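Local coordinates for protein endo-1,4-beta-xylanase D (Paenibacillus polymyxa, PDB 1W0N) that probably cleaves the beta-1,4-linked xylan backbone, and through the family 36 carbohydrate-binding module described here binds xylan in a calcium-dependent manner, at residues Ser31-Gly36 with Lys90-Gln95; Asp35-Tyr40 with Asp44-Ser49; Val73-Gly78 with Gly83-Thr88; Leu111-Asp116 with Trp120-Asp125. One frame throughout, in Å; residues are numbered along the deposited sequence. Where two conformers were deposited one is given.

Contact 1: Ser31-Gly36 with Lys90-Gln95. With CA (calcium ion), chain B.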
loop_
_atom_site.group_PDB
_atom_site.type_symbol
_atom_site.label_atom_id
_atom_site.label_comp_id
_atom_site.label_asym_id
_atom_site.label_seq_id
_atom_site.Cartn_x
_atom_site.Cartn_y
_atom_site.Cartn_z
ATOM N N SER A 31 -14.740 2.013 5.432
ATOM C CA SER A 31 -15.605 0.885 5.160
ATOM C C SER A 31 -16.030 0.808 3.702
ATOM O O SER A 31 -16.459 -0.268 3.273
ATOM C CB SER A 31 -16.854 0.975 6.041
ATOM O OG SER A 31 -17.467 2.233 5.923
ATOM N N ALA A 32 -15.910 1.890 2.947
ATOM C CA ALA A 32 -16.206 1.924 1.518
ATOM C C ALA A 32 -14.983 2.507 0.812
ATOM O O ALA A 32 -14.361 3.441 1.310
ATOM C CB ALA A 32 -17.432 2.769 1.230
ATOM N N PRO A 33 -14.630 1.949 -0.363
ATOM C CA PRO A 33 -15.305 0.879 -1.089
ATOM C C PRO A 33 -14.944 -0.549 -0.623
ATOM O O PRO A 33 -15.282 -1.515 -1.293
ATOM C CB PRO A 33 -14.848 1.100 -2.532
ATOM C CG PRO A 33 -13.437 1.641 -2.381
ATOM C CD PRO A 33 -13.512 2.520 -1.140
ATOM N N PHE A 34 -14.281 -0.640 0.535
ATOM C CA PHE A 34 -13.999 -1.898 1.213
ATOM C C PHE A 34 -13.541 -1.496 2.614
ATOM O O PHE A 34 -13.282 -0.328 2.891
ATOM C CB PHE A 34 -12.940 -2.752 0.477
ATOM C CG PHE A 34 -11.823 -1.939 -0.128
ATOM C CD1 PHE A 34 -10.995 -1.156 0.681
ATOM C CD2 PHE A 34 -11.617 -1.923 -1.492
ATOM C CE1 PHE A 34 -9.991 -0.374 0.123
ATOM C CE2 PHE A 34 -10.593 -1.157 -2.055
ATOM C CZ PHE A 34 -9.800 -0.370 -1.247
ATOM N N ASP A 35 -13.424 -2.497 3.500
ATOM C CA ASP A 35 -12.775 -2.267 4.781
ATOM C C ASP A 35 -11.275 -2.112 4.531
ATOM O O ASP A 35 -10.640 -2.981 3.925
ATOM C CB ASP A 35 -13.077 -3.395 5.746
ATOM C CG ASP A 35 -14.568 -3.461 6.041
ATOM O OD1 ASP A 35 -15.107 -2.444 6.522
ATOM O OD2 ASP A 35 -15.249 -4.434 5.715
ATOM N N GLY A 36 -10.725 -0.988 4.944
ATOM C CA GLY A 36 -9.345 -0.675 4.615
ATOM C C GLY A 36 -8.957 0.638 5.226
ATOM O O GLY A 36 -9.489 1.032 6.276
ATOM N N LYS A 90 -12.620 4.235 -9.722
ATOM C CA LYS A 90 -13.297 4.006 -8.439
ATOM C C LYS A 90 -13.452 2.519 -8.108
ATOM O O LYS A 90 -13.671 2.174 -6.948
ATOM C CB LYS A 90 -14.652 4.691 -8.473
ATOM C CG LYS A 90 -14.553 6.209 -8.640
ATOM C CD LYS A 90 -15.920 6.868 -8.816
ATOM C CE LYS A 90 -16.565 7.048 -7.562
ATOM N NZ LYS A 90 -15.795 7.987 -6.719
ATOM N N THR A 91 -13.362 1.644 -9.100
ATOM C CA THR A 91 -13.569 0.225 -8.856
ATOM C C THR A 91 -12.280 -0.407 -8.361
ATOM O O THR A 91 -11.230 -0.260 -9.020
ATOM C CB THR A 91 -14.074 -0.447 -10.122
ATOM O OG1 THR A 91 -15.336 0.156 -10.430
ATOM C CG2 THR A 91 -14.301 -1.935 -9.915
ATOM N N PRO A 92 -12.311 -1.123 -7.243
ATOM C CA PRO A 92 -11.088 -1.767 -6.755
ATOM C C PRO A 92 -10.484 -2.740 -7.759
ATOM O O PRO A 92 -11.198 -3.489 -8.428
ATOM C CB PRO A 92 -11.542 -2.511 -5.494
ATOM C CG PRO A 92 -12.763 -1.729 -5.028
ATOM C CD PRO A 92 -13.445 -1.323 -6.312
ATOM N N THR A 93 -9.154 -2.759 -7.797
ATOM C CA THR A 93 -8.414 -3.776 -8.513
ATOM C C THR A 93 -7.239 -4.240 -7.663
ATOM O O THR A 93 -6.813 -3.566 -6.737
ATOM C CB THR A 93 -7.858 -3.307 -9.870
ATOM O OG1 THR A 93 -6.822 -2.335 -9.668
ATOM C CG2 THR A 93 -8.921 -2.682 -10.786
ATOM N N VAL A 94 -6.709 -5.417 -8.049
ATOM C CA VAL A 94 -5.478 -5.917 -7.486
ATOM C C VAL A 94 -4.335 -5.507 -8.428
ATOM O O VAL A 94 -4.334 -5.858 -9.615
ATOM C CB VAL A 94 -5.519 -7.447 -7.301
ATOM C CG1 VAL A 94 -4.171 -7.981 -6.842
ATOM C CG2 VAL A 94 -6.618 -7.850 -6.318
ATOM N N GLN A 95 -3.386 -4.761 -7.884
ATOM C CA GLN A 95 -2.197 -4.326 -8.604
ATOM C C GLN A 95 -0.994 -5.059 -8.024
ATOM O O GLN A 95 -0.993 -5.449 -6.860
ATOM C CB GLN A 95 -2.051 -2.811 -8.493
ATOM C CG GLN A 95 -3.198 -2.060 -9.157
ATOM C CD GLN A 95 -3.206 -2.193 -10.667
ATOM O OE1 GLN A 95 -2.129 -2.209 -11.308
ATOM N NE2 GLN A 95 -4.376 -2.244 -11.251
HETATM CA CA CA B . -9.249 -4.845 4.116
HETATM O O HOH W 1 -11.194 -6.272 3.972
#
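Pro92 lays the CB-CG side of its ring against the edge of Phe34. Its CG lies 3.7 Å from Phe34 CD2, and its CB, 3.8 Å from Phe34 CE2, sits in the aromatic ring plane, so the proline meets the edge, not a face. Pro33 CG of the same segment lies over one face of Phe34, toward its rim. Phe34 holds this pose with CG between its backbone N and carbonyl carbon (chi1 38°). Pro33, which follows a cis peptide bond, reaches Pro92 more loosely, with its CB 4.3 Å from Pro92 CG. Rigid, apolar prolines suit a bend that closes over a buried phenylalanine. The fold is a beta-sandwich: 31-36 links strands 28-30 and 36-39, while Pro92 leads into strand 93-101 of the same sheet, and Arg62 of strand 56-65 touches both Phe34 and Pro92. Just past Phe34, Asp35 O binds the calcium ion at 2.3 Å, in a site completed by Glu16, Glu18, Asp125 and a water. Further on, Thr93 turns its side chain away from 31-36, and Gln95 NE2 donates an almost straight bond of 2.9 Å to Thr93 OG1, on the side of the strand that meets Phe87.

Contact 2: Asp35-Tyr40 with Asp44-Ser49. With MG (magnesium ion), chain C; CA (calcium ion), chain B.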
loop_
_atom_site.group_PDB
_atom_site.type_symbol
_atom_site.label_atom_id
_atom_site.label_comp_id
_atom_site.label_asym_id
_atom_site.label_seq_id
_atom_site.Cartn_x
_atom_site.Cartn_y
_atom_site.Cartn_z
ATOM N N ASP A 35 -13.424 -2.497 3.500
ATOM C CA ASP A 35 -12.775 -2.267 4.781
ATOM C C ASP A 35 -11.275 -2.112 4.531
ATOM O O ASP A 35 -10.640 -2.981 3.925
ATOM C CB ASP A 35 -13.077 -3.395 5.746
ATOM C CG ASP A 35 -14.568 -3.461 6.041
ATOM O OD1 ASP A 35 -15.107 -2.444 6.522
ATOM O OD2 ASP A 35 -15.249 -4.434 5.715
ATOM N N GLY A 36 -10.725 -0.988 4.944
ATOM C CA GLY A 36 -9.345 -0.675 4.615
ATOM C C GLY A 36 -8.957 0.638 5.226
ATOM O O GLY A 36 -9.489 1.032 6.276
ATOM N N VAL A 37 -8.018 1.335 4.578
ATOM C CA VAL A 37 -7.542 2.624 5.026
ATOM C C VAL A 37 -7.467 3.549 3.817
ATOM O O VAL A 37 -7.073 3.114 2.722
ATOM C CB VAL A 37 -6.167 2.520 5.733
ATOM C CG1 VAL A 37 -5.646 3.885 6.166
ATOM C CG2 VAL A 37 -6.270 1.592 6.933
ATOM N N ALA A 38 -7.798 4.828 4.028
ATOM C CA ALA A 38 -7.624 5.854 3.010
ATOM C C ALA A 38 -6.387 6.691 3.310
ATOM O O ALA A 38 -6.105 7.048 4.469
ATOM C CB ALA A 38 -8.834 6.770 2.965
ATOM N N LEU A 39 -5.690 7.041 2.227
ATOM C CA LEU A 39 -4.509 7.902 2.223
ATOM C C LEU A 39 -4.826 9.116 1.351
ATOM O O LEU A 39 -5.239 8.953 0.187
ATOM C CB LEU A 39 -3.315 7.152 1.637
ATOM C CG LEU A 39 -2.977 5.810 2.286
ATOM C CD1 LEU A 39 -1.906 5.105 1.477
ATOM C CD2 LEU A 39 -2.550 5.972 3.732
ATOM N N TYR A 40 -4.654 10.309 1.904
ATOM C CA TYR A 40 -5.137 11.533 1.266
ATOM C C TYR A 40 -4.063 12.550 0.928
ATOM O O TYR A 40 -4.249 13.394 0.031
ATOM C CB TYR A 40 -6.144 12.265 2.166
ATOM C CG TYR A 40 -7.306 11.429 2.660
ATOM C CD1 TYR A 40 -8.510 11.379 1.967
ATOM C CD2 TYR A 40 -7.225 10.736 3.861
ATOM C CE1 TYR A 40 -9.596 10.673 2.468
ATOM C CE2 TYR A 40 -8.307 10.032 4.375
ATOM C CZ TYR A 40 -9.491 10.011 3.674
ATOM O OH TYR A 40 -10.583 9.334 4.184
ATOM N N ASP A 44 0.474 10.892 5.135
ATOM C CA ASP A 44 -0.366 9.760 5.448
ATOM C C ASP A 44 0.353 8.456 5.150
ATOM O O ASP A 44 1.087 8.357 4.163
ATOM C CB ASP A 44 -1.670 9.810 4.630
ATOM C CG ASP A 44 -2.640 10.885 5.101
ATOM O OD1 ASP A 44 -2.505 11.379 6.259
ATOM O OD2 ASP A 44 -3.564 11.213 4.311
ATOM N N TYR A 45 0.146 7.439 5.962
ATOM C CA TYR A 45 0.728 6.124 5.676
ATOM C C TYR A 45 -0.002 5.048 6.445
ATOM O O TYR A 45 -0.682 5.312 7.435
ATOM C CB TYR A 45 2.241 6.089 6.044
ATOM C CG TYR A 45 2.519 6.220 7.531
ATOM C CD1 TYR A 45 2.696 7.451 8.133
ATOM C CD2 TYR A 45 2.579 5.088 8.323
ATOM C CE1 TYR A 45 2.946 7.558 9.503
ATOM C CE2 TYR A 45 2.810 5.178 9.685
ATOM C CZ TYR A 45 3.019 6.408 10.296
ATOM O OH TYR A 45 3.259 6.507 11.616
ATOM N N VAL A 46 0.202 3.794 5.980
ATOM C CA VAL A 46 -0.008 2.618 6.812
ATOM C C VAL A 46 1.291 1.837 6.861
ATOM O O VAL A 46 2.047 1.811 5.876
ATOM C CB VAL A 46 -1.152 1.686 6.322
ATOM C CG1 VAL A 46 -2.492 2.376 6.505
ATOM C CG2 VAL A 46 -0.965 1.252 4.879
ATOM N N SER A 47 1.571 1.196 7.993
ATOM C CA SER A 47 2.797 0.431 8.114
ATOM C C SER A 47 2.667 -0.698 9.108
ATOM O O SER A 47 1.836 -0.668 10.015
ATOM C CB SER A 47 3.965 1.313 8.507
ATOM O OG SER A 47 3.805 1.819 9.807
ATOM N N TYR A 48 3.530 -1.701 8.952
ATOM C CA TYR A 48 3.657 -2.763 9.934
ATOM C C TYR A 48 5.012 -3.427 9.706
ATOM O O TYR A 48 5.679 -3.194 8.705
ATOM C CB TYR A 48 2.497 -3.779 9.838
ATOM C CG TYR A 48 2.630 -4.753 8.723
ATOM C CD1 TYR A 48 2.367 -4.404 7.401
ATOM C CD2 TYR A 48 3.104 -6.038 8.982
ATOM C CE1 TYR A 48 2.570 -5.323 6.375
ATOM C CE2 TYR A 48 3.303 -6.954 7.971
ATOM C CZ TYR A 48 3.046 -6.596 6.658
ATOM O OH TYR A 48 3.231 -7.469 5.630
ATOM N N SER A 49 5.430 -4.269 10.662
ATOM C CA SER A 49 6.689 -4.974 10.555
ATOM C C SER A 49 6.468 -6.395 10.077
ATOM O O SER A 49 5.668 -7.131 10.652
ATOM C CB SER A 49 7.389 -5.009 11.917
ATOM O OG SER A 49 7.753 -3.729 12.304
HETATM MG MG MG C . -5.335 13.923 -1.647
HETATM CA CA CA B . -9.249 -4.845 4.116
HETATM O O HOH W 1 -11.194 -6.272 3.972
HETATM O O HOH W 2 -7.021 14.571 -0.613
HETATM O O HOH W 3 -4.465 15.778 -1.500
HETATM O O HOH W 4 -6.246 14.549 -3.441
HETATM O O HOH W 5 -3.858 13.166 -2.865
#
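Val37, two residues after the calcium ligand Asp35, meets Val46 methyl to methyl: Val37 CG1 lies 3.5 Å from Val46 CG1, and the two side chains slip past one another in opposite directions. The strands belong to different sheets, their axes 7.8 Å apart and their directions 134° from each other, so small branched valines fill the layer between them. Leu39 needs more length to join that layer. Its CB leaves obliquely, but the chain extends until CD2 is 3.8 Å from Tyr45 N and 4.0 Å from Asp44 CB, with Leu113 and Val124 as further apolar neighbours. At Tyr40 the contact turns polar. Tyr40 N gives a 2.8 Å hydrogen bond to Asp44 OD2, received on the lone pair directed away from OD1. The same oxygen lies in the plane of the Tyr40 ring, 3.7 Å from CD2 at its edge, and the ring and carboxylate planes stand 78° apart. Ala41 N also donates to OD2, and OD1 receives Tyr26 N, so a buried carboxylate is satisfied by backbone N-H groups and holds the turn in shape. Beyond this bond, Tyr40 O binds the magnesium ion at 2.1 Å, together with four waters and Asp121 OD1: a six-coordinate metal site on the connection between the facing sheets of a beta-sandwich.

Contact 3: Val73-Gly78 with Gly83-Thr88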
loop_
_atom_site.group_PDB
_atom_site.type_symbol
_atom_site.label_atom_id
_atom_site.label_comp_id
_atom_site.label_asym_id
_atom_site.label_seq_id
_atom_site.Cartn_x
_atom_site.Cartn_y
_atom_site.Cartn_z
ATOM N N VAL A 73 0.331 4.752 -5.104
ATOM C CA VAL A 73 0.754 4.372 -3.768
ATOM C C VAL A 73 2.155 3.760 -3.821
ATOM O O VAL A 73 2.338 2.720 -4.460
ATOM C CB VAL A 73 -0.241 3.359 -3.159
ATOM C CG1 VAL A 73 0.197 2.918 -1.777
ATOM C CG2 VAL A 73 -1.649 3.941 -3.110
ATOM N N ASP A 74 3.107 4.395 -3.147
ATOM C CA ASP A 74 4.443 3.827 -3.001
ATOM C C ASP A 74 4.441 2.678 -1.999
ATOM O O ASP A 74 3.786 2.749 -0.951
ATOM C CB ASP A 74 5.412 4.874 -2.466
ATOM C CG ASP A 74 5.886 5.882 -3.502
ATOM O OD1 ASP A 74 5.679 5.671 -4.690
ATOM O OD2 ASP A 74 6.505 6.904 -3.115
ATOM N N LEU A 75 5.213 1.651 -2.331
ATOM C CA LEU A 75 5.540 0.576 -1.412
ATOM C C LEU A 75 6.971 0.766 -0.943
ATOM O O LEU A 75 7.897 0.833 -1.755
ATOM C CB LEU A 75 5.396 -0.774 -2.101
ATOM C CG LEU A 75 5.826 -1.990 -1.296
ATOM C CD1 LEU A 75 5.010 -2.142 -0.023
ATOM C CD2 LEU A 75 5.740 -3.249 -2.150
ATOM N N VAL A 76 7.131 0.850 0.377
ATOM C CA VAL A 76 8.422 1.061 1.008
ATOM C C VAL A 76 8.702 -0.189 1.848
ATOM O O VAL A 76 7.890 -0.578 2.686
ATOM C CB VAL A 76 8.436 2.315 1.845
ATOM C CG1 VAL A 76 9.856 2.694 2.223
ATOM C CG2 VAL A 76 7.734 3.477 1.114
ATOM N N ILE A 77 9.833 -0.845 1.598
ATOM C CA ILE A 77 10.242 -2.024 2.381
ATOM C C ILE A 77 11.596 -1.708 2.970
ATOM O O ILE A 77 12.564 -1.459 2.244
ATOM C CB ILE A 77 10.327 -3.302 1.504
ATOM C CG1 ILE A 77 8.977 -3.603 0.847
ATOM C CG2 ILE A 77 10.803 -4.486 2.359
ATOM C CD1 ILE A 77 8.997 -4.800 -0.081
ATOM N N GLY A 78 11.694 -1.720 4.292
ATOM C CA GLY A 78 12.937 -1.413 4.938
ATOM C C GLY A 78 13.489 -0.066 4.564
ATOM O O GLY A 78 14.710 0.067 4.439
ATOM N N GLY A 83 8.704 0.460 -5.512
ATOM C CA GLY A 83 7.826 0.614 -6.655
ATOM C C GLY A 83 6.550 1.309 -6.199
ATOM O O GLY A 83 6.391 1.627 -5.027
ATOM N N SER A 84 5.662 1.552 -7.170
ATOM C CA SER A 84 4.402 2.201 -6.901
ATOM C C SER A 84 3.252 1.482 -7.581
ATOM O O SER A 84 3.333 1.162 -8.750
ATOM C CB SER A 84 4.398 3.703 -7.318
ATOM O OG SER A 84 3.238 4.313 -7.770
ATOM N N PHE A 85 2.154 1.334 -6.872
ATOM C CA PHE A 85 0.929 0.785 -7.401
ATOM C C PHE A 85 0.058 1.915 -7.955
ATOM O O PHE A 85 -0.088 2.962 -7.339
ATOM C CB PHE A 85 0.132 0.097 -6.287
ATOM C CG PHE A 85 0.863 -1.052 -5.642
ATOM C CD1 PHE A 85 0.939 -2.291 -6.258
ATOM C CD2 PHE A 85 1.404 -0.901 -4.376
ATOM C CE1 PHE A 85 1.582 -3.367 -5.666
ATOM C CE2 PHE A 85 2.047 -1.975 -3.772
ATOM C CZ PHE A 85 2.146 -3.201 -4.414
ATOM N N ASN A 86 -0.529 1.658 -9.123
ATOM C CA ASN A 86 -1.424 2.593 -9.791
ATOM C C ASN A 86 -2.854 2.088 -9.657
ATOM O O ASN A 86 -3.182 1.028 -10.204
ATOM C CB ASN A 86 -1.019 2.660 -11.263
ATOM C CG ASN A 86 -1.875 3.587 -12.093
ATOM O OD1 ASN A 86 -1.330 4.187 -13.080
ATOM N ND2 ASN A 86 -3.103 3.683 -11.829
ATOM N N PHE A 87 -3.671 2.838 -8.903
ATOM C CA PHE A 87 -5.105 2.564 -8.833
ATOM C C PHE A 87 -5.821 3.699 -9.551
ATOM O O PHE A 87 -5.927 4.816 -9.036
ATOM C CB PHE A 87 -5.587 2.481 -7.373
ATOM C CG PHE A 87 -4.866 1.403 -6.616
ATOM C CD1 PHE A 87 -5.131 0.068 -6.870
ATOM C CD2 PHE A 87 -3.898 1.727 -5.678
ATOM C CE1 PHE A 87 -4.435 -0.947 -6.211
ATOM C CE2 PHE A 87 -3.202 0.717 -5.002
ATOM C CZ PHE A 87 -3.458 -0.609 -5.284
ATOM N N THR A 88 -6.284 3.406 -10.767
ATOM C CA THR A 88 -7.048 4.369 -11.550
ATOM C C THR A 88 -8.504 3.943 -11.553
ATOM O O THR A 88 -8.838 2.795 -11.841
ATOM C CB THR A 88 -6.479 4.462 -12.973
ATOM O OG1 THR A 88 -5.168 5.037 -12.930
ATOM C CG2 THR A 88 -7.308 5.395 -13.850
#
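Val73 and Phe85 are joined by a reciprocal pair of backbone hydrogen bonds. Val73 N donates to Phe85 O at 2.9 Å, within the carbonyl plane, and Phe85 N donates to Val73 O at 2.8 Å, with the donor tilted 25° from the Val73 carbonyl plane. Two residues further, Leu75 N gives a nearly linear bond (177°) to Gly83 O, 2.9 Å away. Between them Asp74 and Ser84 form a non-hydrogen-bonded antiparallel pair, where Ser84 CA approaches Val73 O at 3.2 Å as a CA-H...O contact. These are the two arms of a beta hairpin, strands 70-77 and 80-88, the second of which borders the five-stranded sheet of the sandwich. Gly83 has a phi of 164°, a fully extended value that glycine accommodates readily. On the face carrying Asp74 and Ser84, Asp74 OD1 comes near Ser84 CB, less certainly because Ser84 has two conformers; its hydrogen bond goes to Thr114 OG1, just past the end of strand 107-113. The other face is apolar. Leu75 CB lies 3.9 Å from Phe85 CE2, diagonally across the pair, and Val73 CG2, directed beside its backbone N, meets the edge of the Phe87 ring at CE2, 4.0 Å away. Large hydrophobic residues suit this side because it looks into the sandwich: Leu75 and Phe85 rest on Leu97, and both phenylalanines on Val61 of the opposing sheet.

Contact 4: Leu111-Asp116 with Trp120-Asp125. With CA (calcium ion), chain B; MG (magnesium ion), chain C.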
loop_
_atom_site.group_PDB
_atom_site.type_symbol
_atom_site.label_atom_id
_atom_site.label_comp_id
_atom_site.label_asym_id
_atom_site.label_seq_id
_atom_site.Cartn_x
_atom_site.Cartn_y
_atom_site.Cartn_z
ATOM N N LEU A 111 2.959 1.727 3.117
ATOM C CA LEU A 111 2.281 2.232 1.929
ATOM C C LEU A 111 1.971 3.706 2.169
ATOM O O LEU A 111 1.460 4.096 3.239
ATOM C CB LEU A 111 0.990 1.448 1.675
ATOM C CG LEU A 111 1.183 -0.027 1.310
ATOM C CD1 LEU A 111 -0.128 -0.804 1.465
ATOM C CD2 LEU A 111 1.705 -0.206 -0.107
ATOM N N ALA A 112 2.254 4.550 1.184
ATOM C CA ALA A 112 2.011 6.011 1.267
ATOM C C ALA A 112 1.762 6.524 -0.114
ATOM O O ALA A 112 2.232 5.953 -1.088
ATOM C CB ALA A 112 3.197 6.727 1.873
ATOM N N LEU A 113 1.038 7.626 -0.302
ATOM C CA LEU A 113 0.876 8.210 -1.630
ATOM C C LEU A 113 2.219 8.564 -2.241
ATOM O O LEU A 113 3.109 9.083 -1.559
ATOM C CB LEU A 113 -0.004 9.449 -1.585
ATOM C CG LEU A 113 -1.473 9.247 -1.242
ATOM C CD1 LEU A 113 -2.194 10.559 -1.181
ATOM C CD2 LEU A 113 -2.166 8.343 -2.180
ATOM N N THR A 114 2.355 8.344 -3.545
ATOM C CA THR A 114 3.552 8.701 -4.270
ATOM C C THR A 114 3.791 10.249 -4.287
ATOM O O THR A 114 4.909 10.702 -4.236
ATOM C CB THR A 114 3.448 8.032 -5.695
ATOM O OG1 THR A 114 3.248 6.642 -5.622
ATOM C CG2 THR A 114 4.615 8.270 -6.566
ATOM N N SER A 115 2.720 10.982 -4.454
ATOM C CA SER A 115 2.597 12.487 -4.434
ATOM C C SER A 115 1.483 13.018 -3.347
ATOM O O SER A 115 0.781 12.281 -2.734
ATOM C CB SER A 115 2.113 13.137 -5.771
ATOM O OG SER A 115 0.717 12.988 -5.888
ATOM N N ASP A 116 1.428 14.332 -3.170
ATOM C CA ASP A 116 0.370 15.054 -2.469
ATOM C C ASP A 116 -0.661 15.574 -3.526
ATOM O O ASP A 116 -1.858 15.150 -3.548
ATOM C CB ASP A 116 1.160 16.199 -1.887
ATOM C CG ASP A 116 0.537 16.797 -0.683
ATOM O OD1 ASP A 116 0.677 18.029 -0.467
ATOM O OD2 ASP A 116 -0.038 16.161 0.140
ATOM N N TRP A 120 -5.016 11.584 -7.009
ATOM C CA TRP A 120 -6.187 11.468 -6.181
ATOM C C TRP A 120 -5.825 10.672 -4.926
ATOM O O TRP A 120 -4.677 10.367 -4.648
ATOM C CB TRP A 120 -7.311 10.848 -7.004
ATOM C CG TRP A 120 -7.766 11.746 -8.107
ATOM C CD1 TRP A 120 -7.582 11.567 -9.431
ATOM C CD2 TRP A 120 -8.458 12.988 -7.949
ATOM N NE1 TRP A 120 -8.127 12.606 -10.123
ATOM C CE2 TRP A 120 -8.661 13.503 -9.233
ATOM C CE3 TRP A 120 -8.923 13.714 -6.842
ATOM C CZ2 TRP A 120 -9.335 14.728 -9.458
ATOM C CZ3 TRP A 120 -9.565 14.910 -7.066
ATOM C CH2 TRP A 120 -9.766 15.402 -8.365
ATOM N N ASP A 121 -6.837 10.382 -4.133
ATOM C CA ASP A 121 -6.632 9.686 -2.879
ATOM C C ASP A 121 -6.747 8.196 -3.100
ATOM O O ASP A 121 -7.448 7.739 -4.005
ATOM C CB ASP A 121 -7.626 10.210 -1.862
ATOM C CG ASP A 121 -7.450 11.698 -1.655
ATOM O OD1 ASP A 121 -6.269 12.127 -1.701
ATOM O OD2 ASP A 121 -8.449 12.431 -1.450
ATOM N N ALA A 122 -6.000 7.441 -2.288
ATOM C CA ALA A 122 -5.961 5.994 -2.432
ATOM C C ALA A 122 -6.698 5.314 -1.296
ATOM O O ALA A 122 -6.501 5.636 -0.120
ATOM C CB ALA A 122 -4.538 5.481 -2.462
ATOM N N TYR A 123 -7.502 4.341 -1.661
ATOM C CA TYR A 123 -8.111 3.423 -0.725
ATOM C C TYR A 123 -7.330 2.121 -0.812
ATOM O O TYR A 123 -7.127 1.596 -1.921
ATOM C CB TYR A 123 -9.565 3.209 -1.111
ATOM C CG TYR A 123 -10.389 4.476 -1.225
ATOM C CD1 TYR A 123 -10.332 5.473 -0.265
ATOM C CD2 TYR A 123 -11.277 4.642 -2.278
ATOM C CE1 TYR A 123 -11.124 6.615 -0.355
ATOM C CE2 TYR A 123 -12.091 5.760 -2.368
ATOM C CZ TYR A 123 -12.012 6.744 -1.401
ATOM O OH TYR A 123 -12.819 7.853 -1.471
ATOM N N VAL A 124 -6.959 1.585 0.356
ATOM C CA VAL A 124 -6.099 0.401 0.411
ATOM C C VAL A 124 -6.846 -0.659 1.190
ATOM O O VAL A 124 -7.302 -0.396 2.322
ATOM C CB VAL A 124 -4.773 0.775 1.136
ATOM C CG1 VAL A 124 -3.854 -0.398 1.157
ATOM C CG2 VAL A 124 -4.060 1.924 0.411
ATOM N N ASP A 125 -6.976 -1.839 0.598
ATOM C CA ASP A 125 -7.733 -2.929 1.230
ATOM C C ASP A 125 -6.801 -3.865 2.013
ATOM O O ASP A 125 -7.002 -4.105 3.209
ATOM C CB ASP A 125 -8.503 -3.665 0.130
ATOM C CG ASP A 125 -9.425 -4.760 0.626
ATOM O OD1 ASP A 125 -9.466 -4.999 1.848
ATOM O OD2 ASP A 125 -10.099 -5.399 -0.216
HETATM CA CA CA B . -9.249 -4.845 4.116
HETATM MG MG MG C . -5.335 13.923 -1.647
HETATM O O HOH W 3 -4.465 15.778 -1.500
HETATM O O HOH W 5 -3.858 13.166 -2.865
HETATM O O HOH W 2 -7.021 14.571 -0.613
HETATM O O HOH W 1 -11.194 -6.272 3.972
HETATM O O HOH W 4 -6.246 14.549 -3.441
#
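Leu113 drops its extended side chain onto Ala122, with CD2 3.7 Å from Ala122 CB; the small methyl lets the leucine tip come close to the opposing backbone, where Trp120 O is 4.1 Å from the same CD2. Two residues away on each strand, Leu111 and Val124 lie aslant each other, their branches touching as Leu111 CD1 against Val124 CG1; Val124 is modelled in two conformers, so this detail is less certain. The touching parts, 111-113 and 120-124, run 169° apart, nearly antiparallel, and the apolar residues interleave between sheets. The neighbours in sequence turn to other work. Asp121 starts out away from Leu113, yet its carboxylate curls back to bind the magnesium ion through OD1 at 2.0 Å, while OD2 accepts a 2.7 Å hydrogen bond from water 2, itself on the metal, which fixes the rotation of the group. Asp125 has CG anti to its backbone N (chi1 -176°), which brings OD1 beside its own carbonyl: OD1 at 2.3 Å and O at 2.5 Å chelate the calcium ion together. Its OD2 forms a salt bridge with Arg62, which helps keep the carboxylate turned this way. One metal ligand, Asp121, just precedes strand 122-130 and the other, Asp125, lies within it, and the magnesium ion probably sits where calcium would mediate xylan binding in this module family.

Overall arrangement
All four contacts lie in one beta-sandwich: contacts 2 and 4 pack its sheets together, contact 3 lies within one sheet, contact 1 at loops of the other. Contacts 1 and 2 start from the same stretch; contact 3 is nested inside the loop closed by contact 1, and contact 4 follows. Contacts 2 and 4, centres about 8 Å apart, are joined twice over: strands 36-39 and 122-130 pair in one sheet, 45-52 and 107-113 in the other. Centre to centre, contact 3 is about 8 Å from contact 4, its strand 70-77 beside 107-113, and contact 1 about 12 Å, meeting it at the calcium ion. Contacts 2 and 4 ligate both metals, so packing and metal sites share strands.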